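Local coordinates for pirin family protein (Acinetobacter baumannii, PDB 6D0P), which probably catalyses the metal-dependent oxygenation of quercetin, as a pirin-family cupin protein and putative quercetin 2,3-dioxygenase, at residues G188-Y199 / E237-F248; M4-Q12 / N218-K226. All coordinates share one frame; numbering follows the deposited sequence. Where two conformers were deposited one is given.

Interaction 1. Residues G188-Y199 / E237-F248; sequences GKLVKGQKHTLY and EFSLNAEEDTKF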
loop_
_atom_site.group_PDB
_atom_site.type_symbol
_atom_site.label_atom_id
_atom_site.label_comp_id
_atom_site.label_asym_id
_atom_site.label_seq_id
_atom_site.Cartn_x
_atom_site.Cartn_y
_atom_site.Cartn_z
ATOM N N GLY A 188 2.500 9.937 -5.794
ATOM C CA GLY A 188 2.478 11.052 -6.724
ATOM C C GLY A 188 3.348 10.823 -7.937
ATOM O O GLY A 188 3.693 9.677 -8.275
ATOM N N LYS A 189 3.632 11.945 -8.600
ATOM C CA LYS A 189 4.383 11.953 -9.809
ATOM C C LYS A 189 5.416 13.079 -9.751
ATOM O O LYS A 189 5.098 14.220 -9.381
ATOM C CB LYS A 189 3.439 12.154 -11.001
ATOM C CG LYS A 189 4.111 12.247 -12.360
ATOM C CD LYS A 189 3.119 12.656 -13.431
ATOM C CE LYS A 189 3.744 12.834 -14.793
ATOM N NZ LYS A 189 2.803 13.520 -15.708
ATOM N N LEU A 190 6.631 12.736 -10.130
ATOM C CA LEU A 190 7.719 13.704 -10.246
ATOM C C LEU A 190 8.050 13.800 -11.733
ATOM O O LEU A 190 8.373 12.781 -12.364
ATOM C CB LEU A 190 8.946 13.227 -9.476
ATOM C CG LEU A 190 8.732 12.904 -8.010
ATOM C CD1 LEU A 190 10.043 12.460 -7.375
ATOM C CD2 LEU A 190 8.139 14.087 -7.267
ATOM N N VAL A 191 8.011 15.007 -12.269
ATOM C CA VAL A 191 8.240 15.218 -13.692
ATOM C C VAL A 191 9.753 15.304 -13.950
ATOM O O VAL A 191 10.543 15.970 -13.211
ATOM C CB VAL A 191 7.507 16.480 -14.190
ATOM C CG1 VAL A 191 7.895 16.852 -15.613
ATOM C CG2 VAL A 191 6.002 16.318 -14.064
ATOM N N LYS A 192 10.121 14.709 -15.113
ATOM C CA LYS A 192 11.492 14.674 -15.542
ATOM C C LYS A 192 12.124 16.064 -15.416
ATOM O O LYS A 192 11.512 17.077 -15.799
ATOM C CB LYS A 192 11.522 14.190 -16.995
ATOM C CG LYS A 192 12.895 14.148 -17.642
ATOM C CD LYS A 192 12.849 13.621 -19.059
ATOM C CE LYS A 192 14.212 13.559 -19.699
ATOM N NZ LYS A 192 14.110 13.210 -21.135
ATOM N N GLY A 193 13.326 16.072 -14.860
ATOM C CA GLY A 193 14.148 17.281 -14.725
ATOM C C GLY A 193 13.842 18.086 -13.469
ATOM O O GLY A 193 14.424 19.141 -13.282
ATOM N N GLN A 194 12.955 17.622 -12.593
ATOM C CA GLN A 194 12.657 18.400 -11.381
ATOM C C GLN A 194 13.178 17.676 -10.135
ATOM O O GLN A 194 13.039 16.423 -10.038
ATOM C CB GLN A 194 11.153 18.633 -11.258
ATOM C CG GLN A 194 10.589 19.413 -12.434
ATOM C CD GLN A 194 11.161 20.811 -12.519
ATOM O OE1 GLN A 194 11.294 21.520 -11.515
ATOM N NE2 GLN A 194 11.468 21.236 -13.730
ATOM N N LYS A 195 13.699 18.490 -9.198
ATOM C CA LYS A 195 14.274 18.053 -7.938
ATOM C C LYS A 195 13.421 18.525 -6.751
ATOM O O LYS A 195 12.901 19.648 -6.773
ATOM C CB LYS A 195 15.680 18.620 -7.745
ATOM C CG LYS A 195 16.336 18.160 -6.450
ATOM C CD LYS A 195 17.800 18.488 -6.322
ATOM C CE LYS A 195 18.374 17.987 -5.013
ATOM N NZ LYS A 195 19.816 18.293 -4.902
ATOM N N HIS A 196 13.356 17.696 -5.704
ATOM C CA HIS A 196 12.529 17.960 -4.533
ATOM C C HIS A 196 13.175 17.424 -3.257
ATOM O O HIS A 196 13.709 16.324 -3.248
ATOM C CB HIS A 196 11.166 17.302 -4.716
ATOM C CG HIS A 196 10.613 17.547 -6.071
ATOM N ND1 HIS A 196 9.910 18.699 -6.379
ATOM C CD2 HIS A 196 10.693 16.817 -7.209
ATOM C CE1 HIS A 196 9.571 18.670 -7.651
ATOM N NE2 HIS A 196 10.019 17.501 -8.181
ATOM N N THR A 197 13.087 18.212 -2.191
ATOM C CA THR A 197 13.569 17.804 -0.879
ATOM C C THR A 197 12.350 17.470 -0.016
ATOM O O THR A 197 11.392 18.253 0.080
ATOM C CB THR A 197 14.449 18.888 -0.244
ATOM O OG1 THR A 197 15.615 18.975 -1.054
ATOM C CG2 THR A 197 14.856 18.585 1.183
ATOM N N LEU A 198 12.366 16.292 0.578
ATOM C CA LEU A 198 11.279 15.892 1.447
ATOM C C LEU A 198 11.812 15.804 2.878
ATOM O O LEU A 198 12.989 15.458 3.109
ATOM C CB LEU A 198 10.704 14.546 0.996
ATOM C CG LEU A 198 10.039 14.541 -0.379
ATOM C CD1 LEU A 198 11.083 14.512 -1.482
ATOM C CD2 LEU A 198 9.097 13.358 -0.514
ATOM N N TYR A 199 10.943 16.154 3.814
ATOM C CA TYR A 199 11.245 16.090 5.232
ATOM C C TYR A 199 10.340 15.047 5.867
ATOM O O TYR A 199 9.111 15.041 5.637
ATOM C CB TYR A 199 11.057 17.442 5.913
ATOM C CG TYR A 199 11.956 18.498 5.341
ATOM C CD1 TYR A 199 13.286 18.591 5.713
ATOM C CD2 TYR A 199 11.482 19.375 4.381
ATOM C CE1 TYR A 199 14.119 19.554 5.161
ATOM C CE2 TYR A 199 12.298 20.345 3.827
ATOM C CZ TYR A 199 13.622 20.429 4.214
ATOM O OH TYR A 199 14.402 21.398 3.654
ATOM N N GLU A 237 15.863 14.312 6.336
ATOM C CA GLU A 237 15.556 14.776 4.990
ATOM C C GLU A 237 16.270 13.950 3.923
ATOM O O GLU A 237 17.309 13.322 4.162
ATOM C CB GLU A 237 15.914 16.260 4.870
ATOM C CG GLU A 237 17.307 16.525 4.354
ATOM C CD GLU A 237 17.661 17.996 4.199
ATOM O OE1 GLU A 237 17.566 18.714 5.198
ATOM O OE2 GLU A 237 18.024 18.421 3.067
ATOM N N PHE A 238 15.676 13.984 2.738
ATOM C CA PHE A 238 16.270 13.384 1.574
ATOM C C PHE A 238 15.729 14.112 0.348
ATOM O O PHE A 238 14.713 14.826 0.437
ATOM C CB PHE A 238 16.006 11.877 1.515
ATOM C CG PHE A 238 14.566 11.474 1.341
ATOM C CD1 PHE A 238 13.720 11.389 2.431
ATOM C CD2 PHE A 238 14.064 11.166 0.081
ATOM C CE1 PHE A 238 12.388 11.026 2.273
ATOM C CE2 PHE A 238 12.742 10.773 -0.073
ATOM C CZ PHE A 238 11.904 10.701 1.023
ATOM N N SER A 239 16.392 13.906 -0.768
ATOM C CA SER A 239 16.007 14.564 -2.014
ATOM C C SER A 239 15.725 13.527 -3.101
ATOM O O SER A 239 16.316 12.423 -3.126
ATOM C CB SER A 239 17.059 15.550 -2.470
ATOM O OG SER A 239 18.242 14.896 -2.925
ATOM N N LEU A 240 14.840 13.907 -4.003
ATOM C CA LEU A 240 14.509 13.115 -5.168
ATOM C C LEU A 240 14.634 14.021 -6.399
ATOM O O LEU A 240 14.114 15.148 -6.417
ATOM C CB LEU A 240 13.084 12.572 -5.056
ATOM C CG LEU A 240 12.789 11.557 -3.956
ATOM C CD1 LEU A 240 11.331 11.138 -4.024
ATOM C CD2 LEU A 240 13.677 10.329 -4.078
ATOM N N ASN A 241 15.307 13.528 -7.415
ATOM C CA ASN A 241 15.530 14.285 -8.651
ATOM C C ASN A 241 15.155 13.371 -9.809
ATOM O O ASN A 241 15.838 12.379 -10.038
ATOM C CB ASN A 241 16.987 14.749 -8.743
ATOM C CG ASN A 241 17.202 15.885 -9.723
ATOM O OD1 ASN A 241 16.298 16.254 -10.471
ATOM N ND2 ASN A 241 18.397 16.459 -9.706
ATOM N N ALA A 242 14.067 13.672 -10.512
ATOM C CA ALA A 242 13.585 12.780 -11.579
ATOM C C ALA A 242 14.411 12.891 -12.876
ATOM O O ALA A 242 14.600 13.970 -13.422
ATOM C CB ALA A 242 12.133 13.070 -11.847
ATOM N N GLU A 243 14.802 11.738 -13.417
ATOM C CA GLU A 243 15.519 11.647 -14.701
ATOM C C GLU A 243 14.507 11.340 -15.821
ATOM O O GLU A 243 14.794 11.500 -17.017
ATOM C CB GLU A 243 16.606 10.579 -14.623
ATOM C CG GLU A 243 17.656 10.859 -13.561
ATOM C CD GLU A 243 18.773 11.793 -13.999
ATOM O OE1 GLU A 243 18.543 12.592 -14.931
ATOM O OE2 GLU A 243 19.869 11.730 -13.404
ATOM N N GLU A 244 13.331 10.882 -15.392
ATOM C CA GLU A 244 12.194 10.538 -16.255
ATOM C C GLU A 244 10.909 10.805 -15.463
ATOM O O GLU A 244 10.951 10.823 -14.241
ATOM C CB GLU A 244 12.147 9.041 -16.596
ATOM C CG GLU A 244 13.335 8.492 -17.371
ATOM C CD GLU A 244 13.276 6.979 -17.498
ATOM O OE1 GLU A 244 12.176 6.412 -17.270
ATOM O OE2 GLU A 244 14.323 6.360 -17.809
ATOM N N ASP A 245 9.772 10.969 -16.127
ATOM C CA ASP A 245 8.501 11.098 -15.384
ATOM C C ASP A 245 8.379 9.862 -14.484
ATOM O O ASP A 245 8.511 8.724 -14.988
ATOM C CB ASP A 245 7.293 11.148 -16.320
ATOM C CG ASP A 245 7.110 12.476 -17.036
ATOM O OD1 ASP A 245 7.969 13.371 -16.872
ATOM O OD2 ASP A 245 6.101 12.599 -17.747
ATOM N N THR A 246 8.148 10.064 -13.187
ATOM C CA THR A 246 8.202 8.965 -12.227
ATOM C C THR A 246 6.940 8.907 -11.355
ATOM O O THR A 246 6.541 9.915 -10.800
ATOM C CB THR A 246 9.443 9.146 -11.336
ATOM O OG1 THR A 246 10.623 9.125 -12.147
ATOM C CG2 THR A 246 9.541 8.111 -10.242
ATOM N N LYS A 247 6.341 7.724 -11.243
ATOM C CA LYS A 247 5.272 7.461 -10.324
ATOM C C LYS A 247 5.909 6.859 -9.064
ATOM O O LYS A 247 6.658 5.853 -9.161
ATOM C CB LYS A 247 4.239 6.454 -10.851
ATOM C CG LYS A 247 3.537 6.787 -12.160
ATOM C CD LYS A 247 2.871 5.530 -12.750
ATOM C CE LYS A 247 2.426 5.623 -14.197
ATOM N NZ LYS A 247 1.918 4.308 -14.689
ATOM N N PHE A 248 5.642 7.468 -7.919
ATOM C CA PHE A 248 6.303 7.040 -6.677
ATOM C C PHE A 248 5.330 6.967 -5.497
ATOM O O PHE A 248 4.191 7.453 -5.541
ATOM C CB PHE A 248 7.403 8.048 -6.292
ATOM C CG PHE A 248 6.868 9.377 -5.822
ATOM C CD1 PHE A 248 6.538 9.592 -4.487
ATOM C CD2 PHE A 248 6.669 10.416 -6.709
ATOM C CE1 PHE A 248 5.979 10.790 -4.068
ATOM C CE2 PHE A 248 6.145 11.630 -6.282
ATOM C CZ PHE A 248 5.791 11.820 -4.965
HETATM O O HOH W 1 4.351 14.597 -17.435
HETATM O O HOH W 2 20.286 16.293 -2.553
HETATM O O HOH W 3 17.961 17.946 0.139
#
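F248 turns its CG in between its own backbone N and carbonyl carbon (chi1 70°), which brings one face of the phenyl ring against G188. The glycine CA sits over the ring face, 4.1 Å from its centroid, in a CH-pi contact, and the G188 backbone N lies over the centre of the same face. F238 takes the same rotamer (chi1 65°) and offers its ring face to L198 CB, 4.3 Å from the centroid, offset toward the rim. L190 sets its CD2 against F248 CE2 (3.3 Å) and its CD1 against L240 CB (3.8 Å), the two leucines crossing at about a right angle.

The backbones pair as antiparallel ladders at both ends, G188 and L190 with F248 and T246, H196 and L198 with L240 and F238. Between them the chain 188-199 makes a type II turn from V191 to Q194, with G193 at positive phi. G193 N donates a hydrogen bond to A242 O (2.8 Å), while the anti lone pair of D245 OD1 takes K192 N at 3.1 Å in an almost straight bond. D245 OD2 forms a long salt bridge with K189 NZ at 4.0 Å, and a water bridges the same pair.

In the C-terminal cupin, 188-190 and 245-248 are neighbours in the seven-stranded sheet, whereas 195-199 edges the four-stranded one beside 237-242. L240 and F238 face inward to V208 of strand 205-210, and strand 214-217 flanks 237-242 on its other side.

Interaction 2. Residues M4-Q12 / N218-K226; sequences MKKFLGAYQ and NDTNRLEGK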
loop_
_atom_site.group_PDB
_atom_site.type_symbol
_atom_site.label_atom_id
_atom_site.label_comp_id
_atom_site.label_asym_id
_atom_site.label_seq_id
_atom_site.Cartn_x
_atom_site.Cartn_y
_atom_site.Cartn_z
HETATM N N MSE A 4 20.749 14.501 6.834
HETATM C CA MSE A 4 20.262 13.782 5.677
HETATM C C MSE A 4 20.127 12.308 5.993
HETATM O O MSE A 4 21.001 11.699 6.666
HETATM C CB MSE A 4 21.257 13.992 4.535
HETATM C CG MSE A 4 20.693 13.599 3.169
HETATM SE SE MSE A 4 22.133 13.481 1.813
HETATM C CE MSE A 4 23.201 12.006 2.596
ATOM N N LYS A 5 19.016 11.710 5.543
ATOM C CA LYS A 5 18.852 10.267 5.661
ATOM C C LYS A 5 19.804 9.629 4.639
ATOM O O LYS A 5 20.011 10.160 3.536
ATOM C CB LYS A 5 17.404 9.828 5.425
ATOM C CG LYS A 5 16.437 10.131 6.563
ATOM C CD LYS A 5 15.030 9.638 6.300
ATOM C CE LYS A 5 14.115 9.727 7.499
ATOM N NZ LYS A 5 14.577 8.894 8.631
ATOM N N LYS A 6 20.398 8.506 5.011
ATOM C CA LYS A 6 21.326 7.823 4.130
ATOM C C LYS A 6 20.589 6.730 3.342
ATOM O O LYS A 6 19.698 6.085 3.867
ATOM C CB LYS A 6 22.443 7.203 4.977
ATOM C CG LYS A 6 23.151 8.174 5.918
ATOM C CD LYS A 6 24.134 7.508 6.848
ATOM C CE LYS A 6 24.811 8.495 7.776
ATOM N NZ LYS A 6 25.652 7.797 8.774
ATOM N N PHE A 7 20.982 6.533 2.093
ATOM C CA PHE A 7 20.473 5.435 1.276
ATOM C C PHE A 7 21.167 4.133 1.722
ATOM O O PHE A 7 22.397 4.031 1.631
ATOM C CB PHE A 7 20.775 5.721 -0.194
ATOM C CG PHE A 7 20.470 4.594 -1.133
ATOM C CD1 PHE A 7 19.184 4.354 -1.565
ATOM C CD2 PHE A 7 21.488 3.805 -1.631
ATOM C CE1 PHE A 7 18.916 3.315 -2.443
ATOM C CE2 PHE A 7 21.222 2.778 -2.520
ATOM C CZ PHE A 7 19.933 2.514 -2.897
ATOM N N LEU A 8 20.424 3.138 2.173
ATOM C CA LEU A 8 21.037 1.875 2.666
ATOM C C LEU A 8 21.036 0.766 1.610
ATOM O O LEU A 8 21.983 -0.070 1.552
ATOM C CB LEU A 8 20.273 1.431 3.914
ATOM C CG LEU A 8 20.321 2.430 5.065
ATOM C CD1 LEU A 8 19.553 1.911 6.281
ATOM C CD2 LEU A 8 21.765 2.740 5.420
ATOM N N GLY A 9 20.015 0.725 0.779
ATOM C CA GLY A 9 19.928 -0.306 -0.248
ATOM C C GLY A 9 18.609 -0.274 -0.987
ATOM O O GLY A 9 17.686 0.469 -0.598
ATOM N N ALA A 10 18.498 -1.108 -2.023
ATOM C CA ALA A 10 17.286 -1.128 -2.784
ATOM C C ALA A 10 17.071 -2.511 -3.389
ATOM O O ALA A 10 18.046 -3.256 -3.656
ATOM C CB ALA A 10 17.326 -0.068 -3.865
ATOM N N TYR A 11 15.810 -2.806 -3.660
ATOM C CA TYR A 11 15.372 -4.102 -4.171
ATOM C C TYR A 11 14.453 -3.875 -5.380
ATOM O O TYR A 11 13.439 -3.175 -5.264
ATOM C CB TYR A 11 14.651 -4.869 -3.054
ATOM C CG TYR A 11 15.448 -4.980 -1.775
ATOM C CD1 TYR A 11 15.510 -3.928 -0.877
ATOM C CD2 TYR A 11 16.179 -6.122 -1.477
ATOM C CE1 TYR A 11 16.273 -4.001 0.278
ATOM C CE2 TYR A 11 16.935 -6.221 -0.317
ATOM C CZ TYR A 11 16.987 -5.152 0.559
ATOM O OH TYR A 11 17.721 -5.235 1.708
ATOM N N GLN A 12 14.793 -4.474 -6.520
ATOM C CA GLN A 12 13.989 -4.353 -7.728
ATOM C C GLN A 12 13.440 -5.737 -8.103
ATOM O O GLN A 12 14.191 -6.710 -8.189
ATOM C CB GLN A 12 14.831 -3.794 -8.860
ATOM C CG GLN A 12 14.034 -3.548 -10.124
ATOM C CD GLN A 12 14.916 -2.949 -11.189
ATOM O OE1 GLN A 12 16.132 -3.169 -11.217
ATOM N NE2 GLN A 12 14.299 -2.195 -12.080
ATOM N N ASN A 218 19.217 11.622 -3.086
ATOM C CA ASN A 218 20.364 12.308 -2.468
ATOM C C ASN A 218 21.514 12.504 -3.466
ATOM O O ASN A 218 22.675 12.339 -3.095
ATOM C CB ASN A 218 20.844 11.569 -1.217
ATOM C CG ASN A 218 19.809 11.591 -0.116
ATOM O OD1 ASN A 218 18.936 12.449 -0.120
ATOM N ND2 ASN A 218 19.895 10.661 0.824
ATOM N N ASP A 219 21.180 12.839 -4.714
ATOM C CA ASP A 219 22.144 13.172 -5.775
ATOM C C ASP A 219 23.075 12.021 -6.173
ATOM O O ASP A 219 23.820 12.206 -7.117
ATOM C CB ASP A 219 23.063 14.337 -5.377
ATOM C CG ASP A 219 22.319 15.606 -5.018
ATOM O OD1 ASP A 219 21.383 15.983 -5.765
ATOM O OD2 ASP A 219 22.680 16.203 -3.995
ATOM N N THR A 220 23.066 10.866 -5.526
ATOM C CA THR A 220 24.057 9.849 -5.879
ATOM C C THR A 220 23.457 8.458 -6.140
ATOM O O THR A 220 24.195 7.612 -6.610
ATOM C CB THR A 220 25.117 9.718 -4.772
ATOM O OG1 THR A 220 24.413 9.403 -3.571
ATOM C CG2 THR A 220 25.935 10.980 -4.573
ATOM N N ASN A 221 22.196 8.167 -5.836
ATOM C CA ASN A 221 21.720 6.788 -6.084
ATOM C C ASN A 221 20.475 6.800 -6.970
ATOM O O ASN A 221 19.406 7.254 -6.574
ATOM C CB ASN A 221 21.470 6.025 -4.783
ATOM C CG ASN A 221 22.762 5.625 -4.097
ATOM O OD1 ASN A 221 23.131 6.248 -3.115
ATOM N ND2 ASN A 221 23.448 4.601 -4.609
ATOM N N ARG A 222 20.616 6.242 -8.159
ATOM C CA ARG A 222 19.516 6.214 -9.086
ATOM C C ARG A 222 18.668 4.959 -8.878
ATOM O O ARG A 222 19.191 3.869 -8.686
ATOM C CB ARG A 222 20.061 6.279 -10.508
ATOM C CG ARG A 222 18.979 6.264 -11.572
ATOM C CD ARG A 222 19.584 6.674 -12.890
ATOM N NE ARG A 222 18.650 6.441 -13.973
ATOM C CZ ARG A 222 18.702 7.062 -15.126
ATOM N NH1 ARG A 222 19.643 7.973 -15.326
ATOM N NH2 ARG A 222 17.825 6.771 -16.066
ATOM N N LEU A 223 17.355 5.139 -8.927
ATOM C CA LEU A 223 16.384 4.063 -8.755
ATOM C C LEU A 223 15.510 3.977 -10.008
ATOM O O LEU A 223 15.056 5.006 -10.499
ATOM C CB LEU A 223 15.482 4.352 -7.563
ATOM C CG LEU A 223 16.152 4.583 -6.215
ATOM C CD1 LEU A 223 15.089 4.914 -5.189
ATOM C CD2 LEU A 223 16.961 3.361 -5.785
ATOM N N GLU A 224 15.260 2.756 -10.479
ATOM C CA GLU A 224 14.386 2.506 -11.627
ATOM C C GLU A 224 13.029 1.967 -11.142
ATOM O O GLU A 224 12.800 1.806 -9.939
ATOM C CB GLU A 224 15.046 1.485 -12.554
ATOM C CG GLU A 224 16.476 1.856 -12.930
ATOM C CD GLU A 224 16.558 3.009 -13.923
ATOM O OE1 GLU A 224 15.809 2.964 -14.945
ATOM O OE2 GLU A 224 17.381 3.938 -13.690
ATOM N N GLY A 225 12.156 1.622 -12.093
ATOM C CA GLY A 225 10.810 1.139 -11.784
ATOM C C GLY A 225 10.799 -0.210 -11.080
ATOM O O GLY A 225 11.730 -1.006 -11.199
ATOM N N LYS A 226 9.706 -0.423 -10.362
ATOM C CA LYS A 226 9.466 -1.652 -9.615
ATOM C C LYS A 226 10.560 -1.802 -8.554
ATOM O O LYS A 226 11.084 -2.907 -8.367
ATOM C CB LYS A 226 9.454 -2.880 -10.533
ATOM C CG LYS A 226 8.556 -2.818 -11.764
ATOM C CD LYS A 226 8.604 -4.109 -12.572
ATOM C CE LYS A 226 8.203 -3.962 -14.023
ATOM N NZ LYS A 226 6.799 -3.523 -14.168
HETATM O O HOH W 4 22.517 8.797 0.573
#
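Here the two sheets of the C-terminal cupin sandwich meet at one rim, edge strand 7-12 of the larger sheet facing edge strand 221-224 of the smaller. The two strands run nearly parallel, 19° apart, with their axes 8.6 Å from each other, so side chains rather than backbone bonds fill the gap.

F7 holds its CG anti to the backbone N (chi1 172°), which swings the ring out over N221. N221 CB sits above the middle of one face, 3.9 Å from the ring centroid, and the N221 amide stacks on the ring with the planes 25° apart; on the opposite face lies the backbone N of G9. Farther along, L223 CD2 touches both F7 CE1 and A10 CB, each at 3.9 Å.

At the start of the contact the selenium of selenomethionine M4 rests 3.6 Å from N218 CG. N218 ND2 makes a weak, bent bond to K5 O and shares a water with F7 N, while N218 OD1 accepts the backbone N-H of S239. At the other end Q12 extends its chain so that NE2 donates to G225 O at 3.0 Å, nearly along the carbonyl axis.

Beyond the contact the chain from 221-224 passes through G225 and K226 into strand 227-231, which pairs with 7-12. An N-terminal strand closing the edge of the C-terminal barrel in this way fits the two-cupin fold of pirins.

How the interactions relate
Both contacts belong to the C-terminal cupin and tie its seven-stranded sheet to its four-stranded one, though in different ways. Interaction 1 is chiefly main-chain ladders within each sheet, joined by a corner, with buried leucines and phenylalanines inside and lysines and acids at the surface. Interaction 2 spans the gap between edge strands and relies on side chains, with two direct hydrogen bonds, one of them weak, and a smaller interface; both contacts are partly buried. They meet directly: K195 NZ forms a salt bridge with D219 OD1, and E237 O probably accepts the backbone N-H of K5. Strands 195-199 and 221-224 are the opposite edges of the four-stranded sheet, one in each interaction.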